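Local atomic coordinates of Nrps/pks (Streptomyces albus, PDB entry 4OPE), a protein that probably catalyses the carbon-carbon bond-forming condensation of polyketide chain extension, as a ketosynthase domain of the oxazolomycin assembly line. Residues A15-K20 against W69-A74; L127-Y132 against P209-Q214; T174-S179 against I349-S354; F220-G225 against G233-V238. All coordinates share one frame; numbering follows the deposited sequence.

Contact 1: residues A15-K20 against W69-A74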
loop_
_atom_site.group_PDB
_atom_site.type_symbol
_atom_site.label_atom_id
_atom_site.label_comp_id
_atom_site.label_asym_id
_atom_site.label_seq_id
_atom_site.Cartn_x
_atom_site.Cartn_y
_atom_site.Cartn_z
ATOM N N ALA A 15 -15.966 -10.595 7.280
ATOM C CA ALA A 15 -15.938 -11.868 6.613
ATOM C C ALA A 15 -14.511 -12.368 6.462
ATOM O O ALA A 15 -13.572 -11.582 6.491
ATOM C CB ALA A 15 -16.610 -11.725 5.268
ATOM N N GLY A 16 -14.338 -13.671 6.330
ATOM C CA GLY A 16 -13.015 -14.277 6.323
ATOM C C GLY A 16 -12.960 -15.781 6.124
ATOM O O GLY A 16 -13.906 -16.480 6.433
ATOM N N ARG A 17 -11.856 -16.276 5.573
ATOM C CA ARG A 17 -11.534 -17.692 5.623
ATOM C C ARG A 17 -10.194 -17.832 6.264
ATOM O O ARG A 17 -9.282 -17.100 5.935
ATOM C CB ARG A 17 -11.428 -18.277 4.239
ATOM C CG ARG A 17 -12.689 -18.120 3.442
ATOM C CD ARG A 17 -12.453 -18.373 1.970
ATOM N NE ARG A 17 -12.050 -19.758 1.753
ATOM C CZ ARG A 17 -11.632 -20.233 0.587
ATOM N NH1 ARG A 17 -11.561 -19.440 -0.471
ATOM N NH2 ARG A 17 -11.267 -21.501 0.487
ATOM N N TYR A 18 -10.076 -18.806 7.145
ATOM C CA TYR A 18 -8.835 -19.101 7.832
ATOM C C TYR A 18 -8.648 -20.626 7.848
ATOM O O TYR A 18 -9.524 -21.363 7.367
ATOM C CB TYR A 18 -8.899 -18.487 9.225
ATOM C CG TYR A 18 -9.118 -17.001 9.139
ATOM C CD1 TYR A 18 -8.113 -16.157 8.700
ATOM C CD2 TYR A 18 -10.335 -16.437 9.439
ATOM C CE1 TYR A 18 -8.303 -14.794 8.596
ATOM C CE2 TYR A 18 -10.542 -15.061 9.337
ATOM C CZ TYR A 18 -9.516 -14.243 8.903
ATOM O OH TYR A 18 -9.704 -12.887 8.801
ATOM N N PRO A 19 -7.496 -21.108 8.347
ATOM C CA PRO A 19 -7.244 -22.522 8.346
ATOM C C PRO A 19 -8.349 -23.307 9.036
ATOM O O PRO A 19 -8.684 -23.008 10.191
ATOM C CB PRO A 19 -5.950 -22.624 9.109
ATOM C CG PRO A 19 -5.239 -21.398 8.707
ATOM C CD PRO A 19 -6.303 -20.361 8.747
ATOM N N LYS A 20 -8.913 -24.288 8.301
ATOM C CA LYS A 20 -9.976 -25.132 8.779
ATOM C C LYS A 20 -11.261 -24.359 9.055
ATOM O O LYS A 20 -12.132 -24.810 9.794
ATOM C CB LYS A 20 -9.500 -25.884 10.035
ATOM C CG LYS A 20 -8.303 -26.765 9.750
ATOM C CD LYS A 20 -8.149 -27.794 10.841
ATOM C CE LYS A 20 -7.002 -28.738 10.544
ATOM N NZ LYS A 20 -7.216 -29.503 9.279
ATOM N N TRP A 69 -3.484 -23.925 6.486
ATOM C CA TRP A 69 -3.864 -24.020 5.074
ATOM C C TRP A 69 -5.310 -23.723 4.901
ATOM O O TRP A 69 -6.107 -24.180 5.697
ATOM C CB TRP A 69 -3.590 -25.414 4.539
ATOM C CG TRP A 69 -2.197 -25.783 4.793
ATOM C CD1 TRP A 69 -1.737 -26.559 5.795
ATOM C CD2 TRP A 69 -1.053 -25.307 4.099
ATOM N NE1 TRP A 69 -0.386 -26.636 5.741
ATOM C CE2 TRP A 69 0.059 -25.873 4.701
ATOM C CE3 TRP A 69 -0.867 -24.484 2.991
ATOM C CZ2 TRP A 69 1.342 -25.618 4.267
ATOM C CZ3 TRP A 69 0.403 -24.259 2.542
ATOM C CH2 TRP A 69 1.487 -24.800 3.188
ATOM N N LEU A 70 -5.665 -22.942 3.881
ATOM C CA LEU A 70 -7.056 -22.828 3.504
ATOM C C LEU A 70 -7.459 -24.137 2.900
ATOM O O LEU A 70 -6.678 -24.770 2.238
ATOM C CB LEU A 70 -7.257 -21.716 2.491
ATOM C CG LEU A 70 -7.137 -20.301 3.037
ATOM C CD1 LEU A 70 -7.599 -19.309 2.002
ATOM C CD2 LEU A 70 -7.973 -20.125 4.280
ATOM N N SER A 71 -8.699 -24.537 3.102
ATOM C CA SER A 71 -9.157 -25.839 2.605
ATOM C C SER A 71 -8.992 -25.997 1.087
ATOM O O SER A 71 -8.707 -27.110 0.600
ATOM C CB SER A 71 -10.605 -26.136 3.044
ATOM O OG SER A 71 -11.532 -25.436 2.245
ATOM N N ASP A 72 -9.154 -24.906 0.344
ATOM C CA ASP A 72 -9.005 -24.994 -1.088
ATOM C C ASP A 72 -8.815 -23.650 -1.750
ATOM O O ASP A 72 -9.778 -22.905 -1.880
ATOM C CB ASP A 72 -10.236 -25.656 -1.663
ATOM C CG ASP A 72 -10.247 -25.668 -3.194
ATOM O OD1 ASP A 72 -9.176 -25.854 -3.878
ATOM O OD2 ASP A 72 -11.385 -25.511 -3.701
ATOM N N VAL A 73 -7.603 -23.386 -2.246
ATOM C CA VAL A 73 -7.247 -22.072 -2.787
ATOM C C VAL A 73 -7.323 -21.972 -4.301
ATOM O O VAL A 73 -7.277 -20.885 -4.840
ATOM C CB VAL A 73 -5.828 -21.623 -2.376
ATOM C CG1 VAL A 73 -5.777 -21.229 -0.925
ATOM C CG2 VAL A 73 -4.820 -22.718 -2.647
ATOM N N ALA A 74 -7.430 -23.087 -5.000
ATOM C CA ALA A 74 -7.552 -23.059 -6.472
ATOM C C ALA A 74 -8.936 -22.660 -6.947
ATOM O O ALA A 74 -9.079 -22.137 -8.026
ATOM C CB ALA A 74 -7.206 -24.404 -7.049
HETATM O O HOH W 1 -10.158 -23.053 5.116
HETATM O O HOH W 2 -8.335 -26.126 6.011
#

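Contact 2: residues L127-Y132 against P209-Q214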
loop_
_atom_site.group_PDB
_atom_site.type_symbol
_atom_site.label_atom_id
_atom_site.label_comp_id
_atom_site.label_asym_id
_atom_site.label_seq_id
_atom_site.Cartn_x
_atom_site.Cartn_y
_atom_site.Cartn_z
ATOM N N LEU A 127 -1.263 -6.802 1.556
ATOM C CA LEU A 127 -0.584 -8.033 1.093
ATOM C C LEU A 127 0.912 -7.877 1.271
ATOM O O LEU A 127 1.422 -6.745 1.295
ATOM C CB LEU A 127 -0.857 -8.239 -0.368
ATOM C CG LEU A 127 -2.321 -8.192 -0.811
ATOM C CD1 LEU A 127 -2.615 -6.919 -1.566
ATOM C CD2 LEU A 127 -2.590 -9.356 -1.736
HETATM N N MSE A 128 1.610 -8.994 1.427
HETATM C CA MSE A 128 3.096 -8.993 1.576
HETATM C C MSE A 128 3.855 -10.014 0.758
HETATM O O MSE A 128 5.068 -10.005 0.728
HETATM C CB MSE A 128 3.496 -9.146 3.054
HETATM C CG MSE A 128 3.375 -10.561 3.591
HETATM SE SE MSE A 128 4.161 -10.707 5.413
HETATM C CE MSE A 128 6.091 -10.832 5.038
ATOM N N TYR A 129 3.152 -10.912 0.104
ATOM C CA TYR A 129 3.785 -11.827 -0.800
ATOM C C TYR A 129 2.978 -11.869 -2.062
ATOM O O TYR A 129 1.768 -11.666 -2.057
ATOM C CB TYR A 129 3.856 -13.241 -0.230
ATOM C CG TYR A 129 4.733 -13.400 0.979
ATOM C CD1 TYR A 129 6.079 -13.206 0.900
ATOM C CD2 TYR A 129 4.210 -13.800 2.196
ATOM C CE1 TYR A 129 6.899 -13.353 2.002
ATOM C CE2 TYR A 129 5.022 -13.942 3.314
ATOM C CZ TYR A 129 6.372 -13.726 3.200
ATOM O OH TYR A 129 7.200 -13.884 4.280
ATOM N N GLY A 130 3.658 -12.158 -3.141
ATOM C CA GLY A 130 3.008 -12.393 -4.394
ATOM C C GLY A 130 3.770 -13.476 -5.096
ATOM O O GLY A 130 4.477 -13.204 -6.029
ATOM N N HIS A 131 3.601 -14.698 -4.625
ATOM C CA HIS A 131 4.315 -15.819 -5.125
ATOM C C HIS A 131 3.734 -16.518 -6.305
ATOM O O HIS A 131 4.473 -17.205 -7.001
ATOM C CB HIS A 131 4.474 -16.853 -4.035
ATOM C CG HIS A 131 5.420 -16.433 -2.966
ATOM N ND1 HIS A 131 6.508 -15.622 -3.219
ATOM C CD2 HIS A 131 5.408 -16.652 -1.634
ATOM C CE1 HIS A 131 7.154 -15.400 -2.092
ATOM N NE2 HIS A 131 6.506 -16.007 -1.117
ATOM N N TYR A 132 2.446 -16.368 -6.563
ATOM C CA TYR A 132 1.854 -17.071 -7.697
ATOM C C TYR A 132 2.552 -16.658 -8.998
ATOM O O TYR A 132 2.683 -17.489 -9.923
ATOM C CB TYR A 132 0.377 -16.797 -7.812
ATOM C CG TYR A 132 -0.373 -17.743 -8.719
ATOM C CD1 TYR A 132 -0.588 -19.060 -8.341
ATOM C CD2 TYR A 132 -0.926 -17.309 -9.927
ATOM C CE1 TYR A 132 -1.325 -19.931 -9.141
ATOM C CE2 TYR A 132 -1.647 -18.168 -10.732
ATOM C CZ TYR A 132 -1.840 -19.485 -10.333
ATOM O OH TYR A 132 -2.582 -20.372 -11.092
ATOM N N PRO A 209 6.316 -23.061 -2.826
ATOM C CA PRO A 209 7.307 -23.560 -1.870
ATOM C C PRO A 209 8.518 -22.654 -1.606
ATOM O O PRO A 209 9.176 -22.803 -0.598
ATOM C CB PRO A 209 7.774 -24.877 -2.514
ATOM C CG PRO A 209 7.433 -24.770 -3.967
ATOM C CD PRO A 209 6.155 -23.987 -3.971
ATOM N N LEU A 210 8.835 -21.751 -2.516
ATOM C CA LEU A 210 9.907 -20.752 -2.335
ATOM C C LEU A 210 9.825 -20.063 -0.995
ATOM O O LEU A 210 10.840 -19.907 -0.332
ATOM C CB LEU A 210 9.827 -19.734 -3.459
ATOM C CG LEU A 210 10.905 -18.695 -3.845
ATOM C CD1 LEU A 210 10.945 -17.520 -2.892
ATOM C CD2 LEU A 210 12.260 -19.335 -3.946
ATOM N N LYS A 211 8.608 -19.672 -0.561
ATOM C CA LYS A 211 8.442 -18.985 0.739
ATOM C C LYS A 211 9.035 -19.794 1.897
ATOM O O LYS A 211 9.595 -19.245 2.842
ATOM C CB LYS A 211 6.976 -18.715 1.058
ATOM C CG LYS A 211 6.799 -17.998 2.410
ATOM C CD LYS A 211 5.441 -17.357 2.629
ATOM C CE LYS A 211 4.400 -18.381 3.043
ATOM N NZ LYS A 211 3.010 -17.836 2.918
ATOM N N TYR A 212 8.876 -21.106 1.829
ATOM C CA TYR A 212 9.337 -21.961 2.911
ATOM C C TYR A 212 10.848 -22.028 2.892
ATOM O O TYR A 212 11.437 -22.106 3.945
ATOM C CB TYR A 212 8.666 -23.342 2.855
ATOM C CG TYR A 212 7.327 -23.392 3.592
ATOM C CD1 TYR A 212 6.163 -22.760 3.093
ATOM C CD2 TYR A 212 7.230 -24.027 4.791
ATOM C CE1 TYR A 212 4.957 -22.808 3.798
ATOM C CE2 TYR A 212 6.044 -24.073 5.502
ATOM C CZ TYR A 212 4.905 -23.477 5.018
ATOM O OH TYR A 212 3.763 -23.597 5.796
ATOM N N LEU A 213 11.487 -21.935 1.721
ATOM C CA LEU A 213 12.958 -21.840 1.687
ATOM C C LEU A 213 13.501 -20.509 2.176
ATOM O O LEU A 213 14.402 -20.460 2.994
ATOM C CB LEU A 213 13.522 -22.152 0.302
ATOM C CG LEU A 213 13.276 -23.610 -0.069
ATOM C CD1 LEU A 213 13.704 -23.789 -1.484
ATOM C CD2 LEU A 213 14.027 -24.594 0.805
ATOM N N GLN A 214 12.947 -19.432 1.670
ATOM C CA GLN A 214 13.274 -18.095 2.161
ATOM C C GLN A 214 13.142 -18.033 3.699
ATOM O O GLN A 214 14.026 -17.556 4.397
ATOM C CB GLN A 214 12.311 -17.115 1.510
ATOM C CG GLN A 214 12.886 -15.861 0.937
ATOM C CD GLN A 214 11.899 -15.141 0.017
ATOM O OE1 GLN A 214 10.666 -15.408 0.008
ATOM N NE2 GLN A 214 12.438 -14.210 -0.781
#

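Contact 3: residues T174-S179 against I349-S354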
loop_
_atom_site.group_PDB
_atom_site.type_symbol
_atom_site.label_atom_id
_atom_site.label_comp_id
_atom_site.label_asym_id
_atom_site.label_seq_id
_atom_site.Cartn_x
_atom_site.Cartn_y
_atom_site.Cartn_z
ATOM N N THR A 174 2.915 -3.599 4.469
ATOM C CA THR A 174 3.797 -3.379 5.628
ATOM C C THR A 174 4.120 -4.753 6.337
ATOM O O THR A 174 4.427 -4.804 7.531
ATOM C CB THR A 174 3.202 -2.331 6.622
ATOM O OG1 THR A 174 2.004 -2.819 7.274
ATOM C CG2 THR A 174 2.859 -1.021 5.908
HETATM N N MSE A 175 4.018 -5.856 5.601
HETATM C CA MSE A 175 4.256 -7.203 6.120
HETATM C C MSE A 175 3.181 -7.626 7.100
HETATM O O MSE A 175 1.990 -7.487 6.836
HETATM C CB MSE A 175 5.678 -7.330 6.690
HETATM C CG MSE A 175 6.787 -6.703 5.873
HETATM SE SE MSE A 175 8.576 -7.485 6.230
HETATM C CE MSE A 175 9.693 -6.302 5.079
ATOM N N CYS A 176 3.575 -8.159 8.243
ATOM C CA CYS A 176 2.649 -8.711 9.228
ATOM C C CYS A 176 1.597 -7.752 9.697
ATOM O O CYS A 176 0.550 -8.185 10.122
ATOM C CB CYS A 176 3.458 -9.193 10.436
ATOM S SG CYS A 176 5.029 -9.931 9.880
ATOM N N SER A 177 1.852 -6.445 9.631
ATOM C CA SER A 177 0.902 -5.458 10.079
ATOM C C SER A 177 -0.006 -4.891 8.962
ATOM O O SER A 177 -0.796 -3.970 9.176
ATOM C CB SER A 177 1.687 -4.323 10.698
ATOM O OG SER A 177 2.587 -3.783 9.752
ATOM N N SER A 178 0.110 -5.423 7.773
ATOM C CA SER A 178 -0.613 -4.910 6.642
ATOM C C SER A 178 -2.124 -4.726 6.837
ATOM O O SER A 178 -2.665 -3.656 6.543
ATOM C CB SER A 178 -0.322 -5.826 5.458
ATOM O OG SER A 178 1.006 -5.627 5.021
ATOM N N SER A 179 -2.807 -5.741 7.333
ATOM C CA SER A 179 -4.244 -5.619 7.601
ATOM C C SER A 179 -4.630 -4.462 8.504
ATOM O O SER A 179 -5.632 -3.788 8.243
ATOM C CB SER A 179 -4.790 -6.897 8.237
ATOM O OG SER A 179 -4.784 -7.974 7.283
ATOM N N ILE A 349 -4.160 -20.950 14.601
ATOM C CA ILE A 349 -4.051 -21.079 13.141
ATOM C C ILE A 349 -2.680 -20.803 12.575
ATOM O O ILE A 349 -2.456 -21.062 11.418
ATOM C CB ILE A 349 -4.998 -20.096 12.416
ATOM C CG1 ILE A 349 -4.674 -18.652 12.762
ATOM C CG2 ILE A 349 -6.427 -20.347 12.830
ATOM C CD1 ILE A 349 -5.327 -17.684 11.834
ATOM N N GLY A 350 -1.796 -20.188 13.341
ATOM C CA GLY A 350 -0.499 -19.791 12.806
ATOM C C GLY A 350 -0.422 -18.325 12.459
ATOM O O GLY A 350 -1.343 -17.593 12.682
ATOM N N HIS A 351 0.695 -17.913 11.907
ATOM C CA HIS A 351 0.947 -16.554 11.581
ATOM C C HIS A 351 0.483 -16.310 10.154
ATOM O O HIS A 351 1.190 -16.656 9.216
ATOM C CB HIS A 351 2.443 -16.348 11.657
ATOM C CG HIS A 351 2.890 -14.940 11.466
ATOM N ND1 HIS A 351 2.069 -13.960 10.975
ATOM C CD2 HIS A 351 4.078 -14.337 11.717
ATOM C CE1 HIS A 351 2.734 -12.816 10.900
ATOM N NE2 HIS A 351 3.955 -13.016 11.344
ATOM N N ALA A 352 -0.692 -15.682 9.982
ATOM C CA ALA A 352 -1.264 -15.458 8.672
ATOM C C ALA A 352 -0.673 -14.274 7.906
ATOM O O ALA A 352 -1.266 -13.812 6.924
ATOM C CB ALA A 352 -2.757 -15.285 8.771
ATOM N N GLU A 353 0.465 -13.785 8.339
ATOM C CA GLU A 353 1.271 -12.881 7.544
ATOM C C GLU A 353 0.478 -11.661 7.202
ATOM O O GLU A 353 0.052 -10.998 8.111
ATOM C CB GLU A 353 1.886 -13.636 6.372
ATOM C CG GLU A 353 2.936 -14.562 6.962
ATOM C CD GLU A 353 3.446 -15.678 6.074
ATOM O OE1 GLU A 353 4.585 -16.096 6.352
ATOM O OE2 GLU A 353 2.764 -16.134 5.148
ATOM N N SER A 354 0.200 -11.361 5.951
ATOM C CA SER A 354 -0.537 -10.125 5.680
ATOM C C SER A 354 -1.992 -10.111 6.196
ATOM O O SER A 354 -2.616 -9.059 6.319
ATOM C CB SER A 354 -0.491 -9.755 4.186
ATOM O OG SER A 354 -0.643 -10.887 3.323
#

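Contact 4: residues F220-G225 against G233-V238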
loop_
_atom_site.group_PDB
_atom_site.type_symbol
_atom_site.label_atom_id
_atom_site.label_comp_id
_atom_site.label_asym_id
_atom_site.label_seq_id
_atom_site.Cartn_x
_atom_site.Cartn_y
_atom_site.Cartn_z
ATOM N N PHE A 220 13.286 -18.303 10.422
ATOM C CA PHE A 220 12.042 -17.813 10.919
ATOM C C PHE A 220 11.088 -18.911 11.313
ATOM O O PHE A 220 10.208 -18.681 12.134
ATOM C CB PHE A 220 11.420 -16.871 9.902
ATOM C CG PHE A 220 12.182 -15.600 9.748
ATOM C CD1 PHE A 220 12.237 -14.692 10.807
ATOM C CD2 PHE A 220 12.890 -15.309 8.562
ATOM C CE1 PHE A 220 12.969 -13.517 10.694
ATOM C CE2 PHE A 220 13.615 -14.131 8.439
ATOM C CZ PHE A 220 13.659 -13.239 9.506
ATOM N N LEU A 221 11.234 -20.094 10.757
ATOM C CA LEU A 221 10.258 -21.138 11.005
ATOM C C LEU A 221 10.479 -21.807 12.377
ATOM O O LEU A 221 11.594 -22.139 12.735
ATOM C CB LEU A 221 10.322 -22.178 9.910
ATOM C CG LEU A 221 10.094 -21.638 8.495
ATOM C CD1 LEU A 221 10.216 -22.780 7.511
ATOM C CD2 LEU A 221 8.736 -20.938 8.340
ATOM N N SER A 222 9.433 -22.000 13.156
ATOM C CA SER A 222 9.606 -22.750 14.366
ATOM C C SER A 222 9.852 -24.209 13.965
ATOM O O SER A 222 9.442 -24.598 12.889
ATOM C CB SER A 222 8.374 -22.646 15.254
ATOM O OG SER A 222 7.191 -23.072 14.603
ATOM N N THR A 223 10.481 -25.001 14.830
ATOM C CA THR A 223 10.860 -26.372 14.508
ATOM C C THR A 223 9.724 -27.393 14.710
ATOM O O THR A 223 9.717 -28.452 14.054
ATOM C CB THR A 223 12.116 -26.811 15.292
ATOM O OG1 THR A 223 11.952 -26.501 16.668
ATOM C CG2 THR A 223 13.331 -26.052 14.815
ATOM N N ASP A 224 8.764 -27.084 15.589
ATOM C CA ASP A 224 7.522 -27.886 15.704
ATOM C C ASP A 224 6.398 -27.404 14.788
ATOM O O ASP A 224 5.386 -28.016 14.687
ATOM C CB ASP A 224 7.037 -27.947 17.148
ATOM C CG ASP A 224 6.787 -26.561 17.761
ATOM O OD1 ASP A 224 7.055 -25.469 17.138
ATOM O OD2 ASP A 224 6.311 -26.580 18.916
ATOM N N GLY A 225 6.559 -26.306 14.092
ATOM C CA GLY A 225 5.444 -25.832 13.281
ATOM C C GLY A 225 4.348 -25.180 14.113
ATOM O O GLY A 225 3.186 -25.235 13.744
ATOM N N GLY A 233 9.568 -22.547 25.170
ATOM C CA GLY A 233 10.268 -23.171 24.045
ATOM C C GLY A 233 9.808 -22.833 22.652
ATOM O O GLY A 233 9.973 -23.646 21.707
ATOM N N GLY A 234 9.212 -21.645 22.485
ATOM C CA GLY A 234 8.827 -21.182 21.158
ATOM C C GLY A 234 10.072 -20.735 20.423
ATOM O O GLY A 234 10.798 -19.884 20.936
ATOM N N ASP A 235 10.297 -21.282 19.226
ATOM C CA ASP A 235 11.511 -20.995 18.448
ATOM C C ASP A 235 11.214 -20.571 17.016
ATOM O O ASP A 235 11.965 -20.916 16.085
ATOM C CB ASP A 235 12.467 -22.200 18.465
ATOM C CG ASP A 235 11.925 -23.411 17.714
ATOM O OD1 ASP A 235 10.850 -23.318 17.108
ATOM O OD2 ASP A 235 12.572 -24.474 17.710
ATOM N N GLY A 236 10.146 -19.803 16.852
ATOM C CA GLY A 236 9.773 -19.275 15.560
ATOM C C GLY A 236 8.279 -19.353 15.307
ATOM O O GLY A 236 7.504 -19.646 16.209
ATOM N N TYR A 237 7.860 -19.142 14.065
ATOM C CA TYR A 237 6.437 -19.219 13.777
ATOM C C TYR A 237 6.126 -20.204 12.687
ATOM O O TYR A 237 7.001 -20.854 12.170
ATOM C CB TYR A 237 5.897 -17.831 13.442
ATOM C CG TYR A 237 6.474 -17.165 12.219
ATOM C CD1 TYR A 237 7.524 -16.300 12.330
ATOM C CD2 TYR A 237 5.921 -17.352 10.958
ATOM C CE1 TYR A 237 8.035 -15.634 11.241
ATOM C CE2 TYR A 237 6.444 -16.684 9.847
ATOM C CZ TYR A 237 7.502 -15.826 10.023
ATOM O OH TYR A 237 8.063 -15.159 8.977
ATOM N N VAL A 238 4.862 -20.330 12.376
ATOM C CA VAL A 238 4.430 -21.141 11.252
ATOM C C VAL A 238 3.521 -20.323 10.314
ATOM O O VAL A 238 2.589 -19.673 10.752
ATOM C CB VAL A 238 3.744 -22.420 11.757
ATOM C CG1 VAL A 238 2.590 -22.120 12.658
ATOM C CG2 VAL A 238 3.241 -23.244 10.605
HETATM O O HOH W 3 7.402 -23.770 11.338
#

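Contact 1: residues A15-K20 against W69-A74
R17, at the end of strand 9-17, reaches across to the loop 69-74 and meets L70 with its first carbon and D72 with its last nitrogen. Its CB lies 3.9 Å from CD2 of L70. CG stands beside the backbone N, anti to the carbonyl carbon (chi1 -59°), and a bend at chi3 then swings the guanidinium along the loop, where CD1 of L70 lies over one of its faces. NE has a long, weak ion pair with D22. NH2 at the tip donates to the main-chain O of D72 at 3.1 Å, with an N-H...O angle of 162°. The acceptor lies close to the guanidinium plane, whereas the nitrogen stands well above the plane of the D72 carbonyl. With an alanine here, the D72 carbonyl would probably lose this donor and CD1 of L70 the flat group it lies against. The carboxylate of D72 takes no part and bonds S75 instead. Nearer the turn, CD2 of L70 presses on the carbonyl carbon of Y18 at 3.7 Å, and CA of P19 makes a C-H...O contact of 3.3 Å with O of W69. Two waters complete the seam: one joins O of Y18 to N of S71, the other N of K20 to O of W69. Strand 9-17 pairs with strand 242-250 through R17 and S243, while I97 of helix 93-108 touches R17 and helix 356-370 packs on Y18, so the loop closes over the end of a central strand flanked by two helices.

Contact 2: residues L127-Y132 against P209-Q214
K211 and Y129 make the CH-pi contact of this interface: CD of the lysine sits 3.8 Å from the centroid of the Y129 ring, 24° off the ring normal and shifted toward the rim by CE2. The two side chains cross at about a right angle. K211 gets there by sending CG away from its own N (chi1 -180°) and bending at chi3, which turns the chain past the tyrosine face. Apolar and van der Waals packing centres on H131. Its NE2 approaches CB of K211 at 3.5 Å, again with the side chains nearly perpendicular, while CB of Y129 lies over one face of the same imidazole. CE1 of H131 is more loosely approached by CD1 of L210, at 4.4 Å, and by OE1 of Q214, whose amide plane is inclined 41° to the ring. The charged end of K211 looks elsewhere: NZ forms a salt bridge with E353 and a hydrogen bond with S206, so its aliphatic part does the packing while its charge is paired beyond the interface. Within the helix, N of Q214 donates to O of L210 at 2.9 Å, a bond that keeps these two residues one turn apart and both near the histidine. L210 and Q214 also pack on A147 and T148 of the second subunit. The loop 127-132 and helix 210-217 follow the neighbouring parallel strands 121-126 and 197-204, and their meeting beside the partner chain is consistent with the dimeric thiolase fold of ketosynthases.

Contact 3: residues T174-S179 against I349-S354
C176 and E353 bring the two backbones closest, CA to CA 4.7 Å, where a short 3-10 turn leading into helix 178-192 passes the irregular loop that leaves helix 346-349 through G350 with positive phi. The main polar link comes from S179, whose OG donates to O of S354 at 2.6 Å. That hydroxyl lies in the carbonyl plane on a lone pair, and N of S179 adds a weak bond to the same oxygen. Next to it, CB of S178 packs on CB of S354 at 4.1 Å. OG of S178 faces back into its own turn, accepting from N of T174 at 2.8 Å and donating to O of M175, which also receives N of S178. An alanine in place of S178 would probably leave the T174 amide without this acceptor and the turn freer to shift around C176. On the far flank H351 points its ring edge at the cysteine: CE1 lies 3.7 Å from CB of C176, almost in the ring plane, and NE2 is 3.6 Å from SG. The imidazole gets there with CG anti to its backbone N (chi1 -175°), and CG of E353 lies over one ring face. The E353 carboxylate is paired with K211 in a salt bridge and hydrogen-bonded by N204, and OG of S354 bonds V203. A cysteine at the N-terminal end of a helix that follows a strand, with a histidine edge beside its sulfur, is consistent with the active site of thiolase-fold ketosynthases.

Contact 4: residues F220-G225 against G233-V238
Y237 bonds through both its N and its O to the two residues flanking L221, the pattern of a single parallel-type beta bridge that ties together two arms of one long loop. Its N donates to O of F220 at 3.1 Å, nearly in line with that carbonyl, and its O receives N of S222 at 2.9 Å with an N-H...O angle of 170°. A second grip comes from the carboxylate of D235: OD1 accepts N of T223 at 2.9 Å from its syn side. CG of D235 stands between its own N and carbonyl carbon (chi1 68°), which turns the carboxylate back toward this amide. OD2 lies beside OG1 of T223, though the modelled separation is too short to be trusted in detail. A like charge, D224, lies near D235, but it is paired with R228, which probably eases the repulsion. One water donates both to O of S222 and to O of Y237, linking the two loop arms beside their hydrogen bonds. OG of S222 turns instead to O of R226. G236 fits against this backbone because any CB would run into N of S222. Packing spreads outward from here. O of F220 lies over one face of the Y237 ring, whose CE1 touches CB of F220 at 3.8 Å, and L215 of helix 210-217 meets F220, L221 and Y237. At the other end, V238 rests on the backbone of G225, its CG1 lying 3.4 Å from the carbonyl O of G225.

The four contacts lie within the ketosynthase region of the chain, with centres between 13 and 22 Å apart. Along the chain, contact 1 closes before contacts 2 and 3 open, contacts 2 and 3 cross, and contact 4 is nested in the loop that contact 3 closes. Contact 3 touches each of the others: P19 packs on I349, the E353-K211 salt bridge ties it to contact 2, and the main chain of H351 probably hydrogen-bonds V238 of contact 4. Contacts 2 and 3 both reach the second subunit. Contacts 2 and 4 thus border the C176-H351 pair, the probable reaction centre, and contact 2 carries the link on to the dimer interface.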